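Local coordinates for N5-Carboxyaminoimidazole ribonucleotide synthetase (Staphylococcus aureus subsp. aureus, PDB 3ORQ), which catalyses the ATP-dependent joining of 5-aminoimidazole ribonucleotide and bicarbonate into N5-carboxyaminoimidazole ribonucleotide, a step of purine biosynthesis, at residues Gly16-Gly21 with Lys65-Leu70; Asp75-Glu80 with Tyr96-Gly101. One frame throughout, in Å; residues are numbered along the deposited sequence.

Contact 1 (Gly16-Gly21 with Lys65-Leu70)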
ATOM      1  N   GLY A  16      12.613 -13.763   3.244  1.00  4.50           N
ATOM      2  CA  GLY A  16      12.666 -13.940   4.687  1.00  3.30           C
ATOM      3  C   GLY A  16      12.931 -12.621   5.391  1.00  4.39           C
ATOM      4  O   GLY A  16      13.748 -11.824   4.921  1.00  6.23           O
ATOM      5  N   ILE A  17      12.208 -12.375   6.495  1.00  3.03           N
ATOM      6  CA  ILE A  17      12.371 -11.150   7.278  1.00  3.85           C
ATOM      7  C   ILE A  17      12.656 -11.487   8.720  1.00  4.99           C
ATOM      8  O   ILE A  17      11.851 -12.116   9.410  1.00  4.40           O
ATOM      9  CB  ILE A  17      11.114 -10.221   7.257  1.00  3.78           C
ATOM     10  CG1 ILE A  17      10.761  -9.764   5.831  1.00  3.34           C
ATOM     11  CG2 ILE A  17      11.373  -8.964   8.075  1.00  2.54           C
ATOM     12  CD1 ILE A  17       9.449  -8.884   5.825  1.00  2.71           C
ATOM     13  N   ILE A  18      13.795 -11.028   9.202  1.00  6.07           N
ATOM     14  CA  ILE A  18      14.098 -11.189  10.608  1.00  7.29           C
ATOM     15  C   ILE A  18      13.574  -9.963  11.345  1.00  6.58           C
ATOM     16  O   ILE A  18      14.110  -8.845  11.163  1.00  5.21           O
ATOM     17  CB  ILE A  18      15.611 -11.319  10.802  1.00  8.05           C
ATOM     18  CG1 ILE A  18      16.141 -12.449   9.905  1.00  6.76           C
ATOM     19  CG2 ILE A  18      15.919 -11.553  12.294  1.00 10.15           C
ATOM     20  CD1 ILE A  18      17.701 -12.544   9.861  1.00  9.54           C
ATOM     21  N   GLY A  19      12.543 -10.161  12.172  1.00  5.94           N
ATOM     22  CA  GLY A  19      11.892  -9.041  12.882  1.00  5.03           C
ATOM     23  C   GLY A  19      10.488  -8.784  12.327  1.00  5.46           C
ATOM     24  O   GLY A  19      10.316  -8.586  11.116  1.00  7.55           O
ATOM     25  N   GLY A  20       9.484  -8.784  13.192  1.00  2.00           N
ATOM     26  CA  GLY A  20       8.109  -8.642  12.772  1.00  2.00           C
ATOM     27  C   GLY A  20       7.431  -7.418  13.315  1.00  2.00           C
ATOM     28  O   GLY A  20       6.222  -7.406  13.516  1.00  2.12           O
ATOM     29  N   GLY A  21       8.193  -6.368  13.554  1.00  2.00           N
ATOM     30  CA  GLY A  21       7.643  -5.127  14.054  1.00  2.00           C
ATOM     31  C   GLY A  21       6.954  -4.459  12.878  1.00  3.42           C
ATOM     32  O   GLY A  21       6.708  -5.093  11.842  1.00  4.70           O
ATOM     33  N   LYS A  65      18.958 -22.451  15.197  1.00 15.31           N
ATOM     34  CA  LYS A  65      18.143 -23.445  14.482  1.00 17.34           C
ATOM     35  C   LYS A  65      17.030 -22.746  13.692  1.00 15.59           C
ATOM     36  O   LYS A  65      16.752 -23.087  12.544  1.00 15.59           O
ATOM     37  CB  LYS A  65      17.499 -24.488  15.423  1.00 18.41           C
ATOM     38  CG  LYS A  65      18.440 -25.203  16.371  1.00 24.26           C
ATOM     39  CD  LYS A  65      19.067 -26.440  15.749  1.00 29.16           C
ATOM     40  CE  LYS A  65      19.877 -27.228  16.797  1.00 30.42           C
ATOM     41  NZ  LYS A  65      20.722 -28.282  16.175  1.00 31.09           N
ATOM     42  N   ALA A  66      16.375 -21.799  14.345  1.00 13.74           N
ATOM     43  CA  ALA A  66      15.248 -21.091  13.739  1.00 12.96           C
ATOM     44  C   ALA A  66      15.735 -20.213  12.581  1.00 12.33           C
ATOM     45  O   ALA A  66      15.108 -20.210  11.528  1.00 10.47           O
ATOM     46  CB  ALA A  66      14.536 -20.275  14.747  1.00 11.25           C
ATOM     47  N   LEU A  67      16.863 -19.512  12.767  1.00 11.18           N
ATOM     48  CA  LEU A  67      17.388 -18.671  11.685  1.00 11.27           C
ATOM     49  C   LEU A  67      17.746 -19.552  10.469  1.00 10.71           C
ATOM     50  O   LEU A  67      17.483 -19.168   9.327  1.00  9.32           O
ATOM     51  CB  LEU A  67      18.566 -17.798  12.136  1.00 11.70           C
ATOM     52  CG  LEU A  67      18.300 -16.701  13.182  1.00 11.80           C
ATOM     53  CD1 LEU A  67      19.620 -16.227  13.820  1.00  9.86           C
ATOM     54  CD2 LEU A  67      17.516 -15.502  12.599  1.00  8.68           C
ATOM     55  N   ASN A  68      18.280 -20.757  10.720  1.00  7.54           N
ATOM     56  CA  ASN A  68      18.521 -21.675   9.630  1.00  8.94           C
ATOM     57  C   ASN A  68      17.276 -22.198   8.901  1.00 10.48           C
ATOM     58  O   ASN A  68      17.278 -22.311   7.670  1.00  9.87           O
ATOM     59  CB  ASN A  68      19.440 -22.797  10.045  1.00  9.72           C
ATOM     60  CG  ASN A  68      20.876 -22.461   9.758  1.00 18.19           C
ATOM     61  OD1 ASN A  68      21.368 -22.718   8.643  1.00 24.39           O
ATOM     62  ND2 ASN A  68      21.566 -21.845  10.745  1.00 18.35           N
ATOM     63  N   GLN A  69      16.233 -22.522   9.664  1.00 10.38           N
ATOM     64  CA  GLN A  69      14.941 -22.823   9.084  1.00 12.11           C
ATOM     65  C   GLN A  69      14.427 -21.666   8.219  1.00 11.06           C
ATOM     66  O   GLN A  69      13.896 -21.884   7.136  1.00 11.77           O
ATOM     67  CB  GLN A  69      13.930 -23.209  10.167  1.00 13.73           C
ATOM     68  CG  GLN A  69      14.058 -24.684  10.600  1.00 21.77           C
ATOM     69  CD  GLN A  69      13.893 -25.667   9.408  1.00 28.09           C
ATOM     70  OE1 GLN A  69      14.874 -26.200   8.876  1.00 29.45           O
ATOM     71  NE2 GLN A  69      12.646 -25.884   8.989  1.00 30.01           N
ATOM     72  N   LEU A  70      14.618 -20.438   8.678  1.00  9.50           N
ATOM     73  CA  LEU A  70      14.268 -19.292   7.870  1.00  7.71           C
ATOM     74  C   LEU A  70      15.020 -19.311   6.532  1.00  7.69           C
ATOM     75  O   LEU A  70      14.416 -19.145   5.466  1.00  6.43           O
ATOM     76  CB  LEU A  70      14.523 -17.991   8.612  1.00  8.03           C
ATOM     77  CG  LEU A  70      14.140 -16.747   7.809  1.00  8.54           C
ATOM     78  CD1 LEU A  70      12.623 -16.682   7.611  1.00  6.57           C
ATOM     79  CD2 LEU A  70      14.598 -15.549   8.546  1.00  7.72           C
TER

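Contact 2 (Asp75-Glu80 with Tyr96-Gly101)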
ATOM      1  N   ASP A  75      14.450 -17.426  -0.529  1.00  7.30           N
ATOM      2  CA  ASP A  75      15.422 -17.218  -1.609  1.00  7.37           C
ATOM      3  C   ASP A  75      16.300 -16.002  -1.329  1.00  6.19           C
ATOM      4  O   ASP A  75      17.383 -15.849  -1.919  1.00  6.97           O
ATOM      5  CB  ASP A  75      14.687 -17.046  -2.934  1.00  6.60           C
ATOM      6  CG  ASP A  75      13.833 -18.236  -3.262  1.00  6.33           C
ATOM      7  OD1 ASP A  75      14.392 -19.316  -3.525  1.00 12.21           O
ATOM      8  OD2 ASP A  75      12.605 -18.128  -3.223  1.00  4.58           O
ATOM      9  N   VAL A  76      15.817 -15.127  -0.452  1.00  4.86           N
ATOM     10  CA  VAL A  76      16.597 -13.971   0.017  1.00  4.84           C
ATOM     11  C   VAL A  76      16.213 -13.687   1.446  1.00  4.28           C
ATOM     12  O   VAL A  76      15.073 -13.890   1.820  1.00  4.50           O
ATOM     13  CB  VAL A  76      16.392 -12.700  -0.885  1.00  3.29           C
ATOM     14  CG1 VAL A  76      14.978 -12.193  -0.809  1.00  2.00           C
ATOM     15  CG2 VAL A  76      17.324 -11.609  -0.475  1.00  2.00           C
ATOM     16  N   ILE A  77      17.151 -13.219   2.257  1.00  5.55           N
ATOM     17  CA  ILE A  77      16.817 -12.855   3.652  1.00  4.73           C
ATOM     18  C   ILE A  77      17.213 -11.412   3.915  1.00  3.26           C
ATOM     19  O   ILE A  77      18.306 -10.986   3.540  1.00  4.86           O
ATOM     20  CB  ILE A  77      17.476 -13.786   4.682  1.00  5.67           C
ATOM     21  CG1 ILE A  77      16.935 -15.208   4.580  1.00  9.60           C
ATOM     22  CG2 ILE A  77      17.267 -13.301   6.087  1.00  7.12           C
ATOM     23  CD1 ILE A  77      17.828 -16.173   5.266  1.00 15.17           C
ATOM     24  N   THR A  78      16.290 -10.656   4.500  1.00  2.00           N
ATOM     25  CA  THR A  78      16.563  -9.270   4.916  1.00  2.30           C
ATOM     26  C   THR A  78      16.177  -9.142   6.382  1.00  5.08           C
ATOM     27  O   THR A  78      15.698 -10.094   6.994  1.00  6.59           O
ATOM     28  CB  THR A  78      15.796  -8.230   4.064  1.00  4.13           C
ATOM     29  OG1 THR A  78      16.160  -6.894   4.464  1.00  4.70           O
ATOM     30  CG2 THR A  78      14.259  -8.425   4.172  1.00  2.00           C
ATOM     31  N   TYR A  79      16.422  -7.985   6.971  1.00  5.66           N
ATOM     32  CA  TYR A  79      16.178  -7.845   8.390  1.00  5.80           C
ATOM     33  C   TYR A  79      15.545  -6.518   8.580  1.00  7.37           C
ATOM     34  O   TYR A  79      15.772  -5.587   7.792  1.00  6.70           O
ATOM     35  CB  TYR A  79      17.473  -7.941   9.231  1.00  6.03           C
ATOM     36  CG  TYR A  79      18.645  -7.210   8.649  1.00  4.39           C
ATOM     37  CD1 TYR A  79      18.786  -5.834   8.804  1.00  3.23           C
ATOM     38  CD2 TYR A  79      19.626  -7.889   7.939  1.00  8.79           C
ATOM     39  CE1 TYR A  79      19.872  -5.143   8.210  1.00  3.68           C
ATOM     40  CE2 TYR A  79      20.753  -7.196   7.380  1.00  7.85           C
ATOM     41  CZ  TYR A  79      20.840  -5.845   7.521  1.00  2.82           C
ATOM     42  OH  TYR A  79      21.899  -5.197   6.991  1.00  9.63           O
ATOM     43  N   GLU A  80      14.795  -6.431   9.666  1.00  9.12           N
ATOM     44  CA  GLU A  80      13.930  -5.319   9.952  1.00 17.01           C
ATOM     45  C   GLU A  80      14.518  -4.482  11.096  1.00 22.32           C
ATOM     46  O   GLU A  80      14.178  -3.319  11.255  1.00 28.18           O
ATOM     47  CB  GLU A  80      12.537  -5.877  10.335  1.00 15.88           C
ATOM     48  CG  GLU A  80      11.541  -4.864  10.745  1.00 19.69           C
ATOM     49  CD  GLU A  80      10.934  -5.070  12.121  1.00 17.84           C
ATOM     50  OE1 GLU A  80      10.061  -4.274  12.481  1.00 18.65           O
ATOM     51  OE2 GLU A  80      11.332  -5.975  12.854  1.00 19.84           O
ATOM     52  N   TYR A  96      23.293 -18.744   3.012  1.00 11.59           N
ATOM     53  CA  TYR A  96      22.117 -18.330   2.253  1.00  9.97           C
ATOM     54  C   TYR A  96      22.304 -16.996   1.567  1.00  8.02           C
ATOM     55  O   TYR A  96      23.318 -16.381   1.711  1.00  8.42           O
ATOM     56  CB  TYR A  96      20.905 -18.259   3.179  1.00 10.47           C
ATOM     57  CG  TYR A  96      20.718 -19.509   3.994  1.00 13.81           C
ATOM     58  CD1 TYR A  96      20.095 -20.643   3.433  1.00 15.91           C
ATOM     59  CD2 TYR A  96      21.180 -19.579   5.327  1.00 14.25           C
ATOM     60  CE1 TYR A  96      19.950 -21.829   4.174  1.00 19.47           C
ATOM     61  CE2 TYR A  96      21.030 -20.740   6.075  1.00 17.38           C
ATOM     62  CZ  TYR A  96      20.427 -21.871   5.493  1.00 21.97           C
ATOM     63  OH  TYR A  96      20.275 -23.029   6.234  1.00 27.47           O
ATOM     64  N   ASN A  97      21.288 -16.543   0.838  1.00  8.46           N
ATOM     65  CA  ASN A  97      21.390 -15.307   0.059  1.00  6.46           C
ATOM     66  C   ASN A  97      20.915 -14.077   0.842  1.00  6.89           C
ATOM     67  O   ASN A  97      19.677 -13.893   1.076  1.00  5.41           O
ATOM     68  CB  ASN A  97      20.618 -15.455  -1.250  1.00  5.66           C
ATOM     69  CG  ASN A  97      20.630 -14.192  -2.073  1.00  4.46           C
ATOM     70  OD1 ASN A  97      21.651 -13.534  -2.172  1.00  6.54           O
ATOM     71  ND2 ASN A  97      19.485 -13.833  -2.647  1.00  4.69           N
ATOM     72  N   ILE A  98      21.890 -13.268   1.257  1.00  3.50           N
ATOM     73  CA  ILE A  98      21.651 -12.054   2.043  1.00  4.89           C
ATOM     74  C   ILE A  98      22.556 -10.946   1.474  1.00  6.66           C
ATOM     75  O   ILE A  98      23.650 -10.693   1.988  1.00  8.23           O
ATOM     76  CB  ILE A  98      21.968 -12.253   3.548  1.00  5.67           C
ATOM     77  CG1 ILE A  98      21.398 -13.608   4.063  1.00  6.11           C
ATOM     78  CG2 ILE A  98      21.434 -11.056   4.433  1.00  4.38           C
ATOM     79  CD1 ILE A  98      21.505 -13.798   5.615  1.00  2.11           C
ATOM     80  N   PRO A  99      22.105 -10.295   0.407  1.00  5.02           N
ATOM     81  CA  PRO A  99      22.942  -9.333  -0.270  1.00  5.12           C
ATOM     82  C   PRO A  99      23.335  -8.178   0.654  1.00  6.19           C
ATOM     83  O   PRO A  99      24.334  -7.521   0.405  1.00  6.13           O
ATOM     84  CB  PRO A  99      22.065  -8.835  -1.412  1.00  4.67           C
ATOM     85  CG  PRO A  99      21.014  -9.853  -1.578  1.00  5.31           C
ATOM     86  CD  PRO A  99      20.790 -10.455  -0.241  1.00  5.71           C
ATOM     87  N   GLN A 100      22.552  -7.944   1.706  1.00  5.77           N
ATOM     88  CA  GLN A 100      22.897  -6.930   2.716  1.00  5.41           C
ATOM     89  C   GLN A 100      24.154  -7.235   3.526  1.00  6.03           C
ATOM     90  O   GLN A 100      24.756  -6.314   4.109  1.00  7.83           O
ATOM     91  CB  GLN A 100      21.709  -6.717   3.670  1.00  3.22           C
ATOM     92  CG  GLN A 100      20.615  -5.859   3.097  1.00  4.61           C
ATOM     93  CD  GLN A 100      19.392  -5.860   3.999  1.00  9.90           C
ATOM     94  OE1 GLN A 100      18.714  -6.884   4.146  1.00  5.92           O
ATOM     95  NE2 GLN A 100      19.131  -4.721   4.642  1.00 10.01           N
ATOM     96  N   GLY A 101      24.586  -8.502   3.562  1.00  5.92           N
ATOM     97  CA  GLY A 101      25.869  -8.851   4.245  1.00  3.71           C
ATOM     98  C   GLY A 101      25.713  -8.689   5.748  1.00  5.47           C
ATOM     99  O   GLY A 101      24.575  -8.593   6.251  1.00  6.14           O
TER
HETATM  100  O   HOH W   1      18.897 -18.171   0.169  1.00 21.02           O
HETATM  101  O   HOH W   2      19.670  -8.892   2.533  1.00  3.01           O
HETATM  102  O   HOH W   3      24.595  -5.986   7.441  1.00  3.58           O
HETATM  103  O   HOH W   4      17.285  -3.632   6.489  1.00  9.02           O

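Contact 1 (Gly16-Gly21 with Lys65-Leu70)
Strand 16-18 and helix 65-70 run nearly antiparallel, at 153°, with their short axes 9.8 Å apart at closest approach. Leu70 reaches directly to the strand. With CG trans to the backbone N (chi1 -179°), its two methyls reach strand positions two residues apart: Leu70 CD1 rests 4.0 Å from Gly16 CA, while Leu70 CD2 lies 3.7 Å from Ile18 CG1. Gly16 suits its place because, having no side chain, it lets the Leu70 methyl come down onto its CA. Ile18 meets the helix with its longer branch. CG1 takes the position trans to the carbonyl carbon (chi1 -54°), and from there Ile18 CD1 extends to Leu67 CD2 at 4.0 Å, the two side chains meeting at about a right angle. One helical turn thus supplies both leucines, and the beta-branched isoleucine bridges them. Ile17 faces the other side of the sheet, where it packs on Met27 and Ala28 of helix 22-33. Helices on both faces of a parallel sheet mark the Rossmann-like preATP-grasp domain, and the glycine-rich turn Gly19-Gly21 leads into helix 22-33, consistent with a Rossmann-type glycine loop. No hydrogen bond links the two segments, so the contact depends on the shape and apolar character of buried methyl and methylene groups.

Contact 2 (Asp75-Glu80 with Tyr96-Gly101)
The carboxamide of Gln100 stacks on one face of the Tyr79 ring, the two planes only 11° apart. Gln100 NE2 lies 3.5 Å from Tyr79 CZ, whereas Gln100 OE1 sits above the same face, offset toward the rim; Gly101 O approaches the ring edge near its plane. Glutamine suits this place because its flat amide can stack while both ends stay engaged in polar contacts. NE2 donates to water 4, which also bonds Tyr79 O. Gln100 OE1 receives a 2.6 Å hydrogen bond from Thr78 OG1, the donor tilted 28° from the carbonyl plane, and a second bond from water 2. That water also donates to Ile77 O and accepts from Gln100 N, so three bonds tie it between strand and turn. Thr78 OG1 points to the amide because it is trans to the backbone N (chi1 -177°), and it also bonds His294. Strand 76-79 is the outer strand of the parallel Rossmann-like sheet within this chain, and 96-101, the connection between helices 86-95 and 103-109, runs beside its outer edge, ending in a type I turn from Ile98 to Gly101. Gly101 meets the positive phi there with ease. The backbones join directly where Ile77 N donates to Asn97 O, 2.9 Å away. Asn97 ND2 grips Asp75 O at 3.0 Å in a nearly straight bond that lies in the carbonyl plane on a lone pair. Apolar groups fill in between these bonds: Val76 CG2 rests 3.7 Å from Pro99 CD, and Ile77 CB packs on Ile98 CG1, whose side chain also reaches Leu89, Leu92 and Cys93 of helix 86-95.

In the fold
Contact 1 is wholly buried; contact 2 is mostly so, with its Asp75, Tyr96 and Asn97 end partly exposed. Their centres lie 10 Å apart in the same preATP-grasp domain, on neighbouring strands of one parallel sheet: 14-18 in contact 1 and 76-79 in contact 2. Along the chain they are in series, helix 64-73 leading into strand 76-79. Gly16 O and Thr78 N, 2.8 Å apart, probably hydrogen-bond across the strands, as do Asn68 OD1 and Tyr96 OH between helix and loop. Contact 1 packs a helix on the sheet face with hydrocarbon alone. Contact 2 follows the edge strand, whose outward backbone groups meet a loop carbonyl, a side-chain amide and water, and buries more surface, 458 against 169 Å².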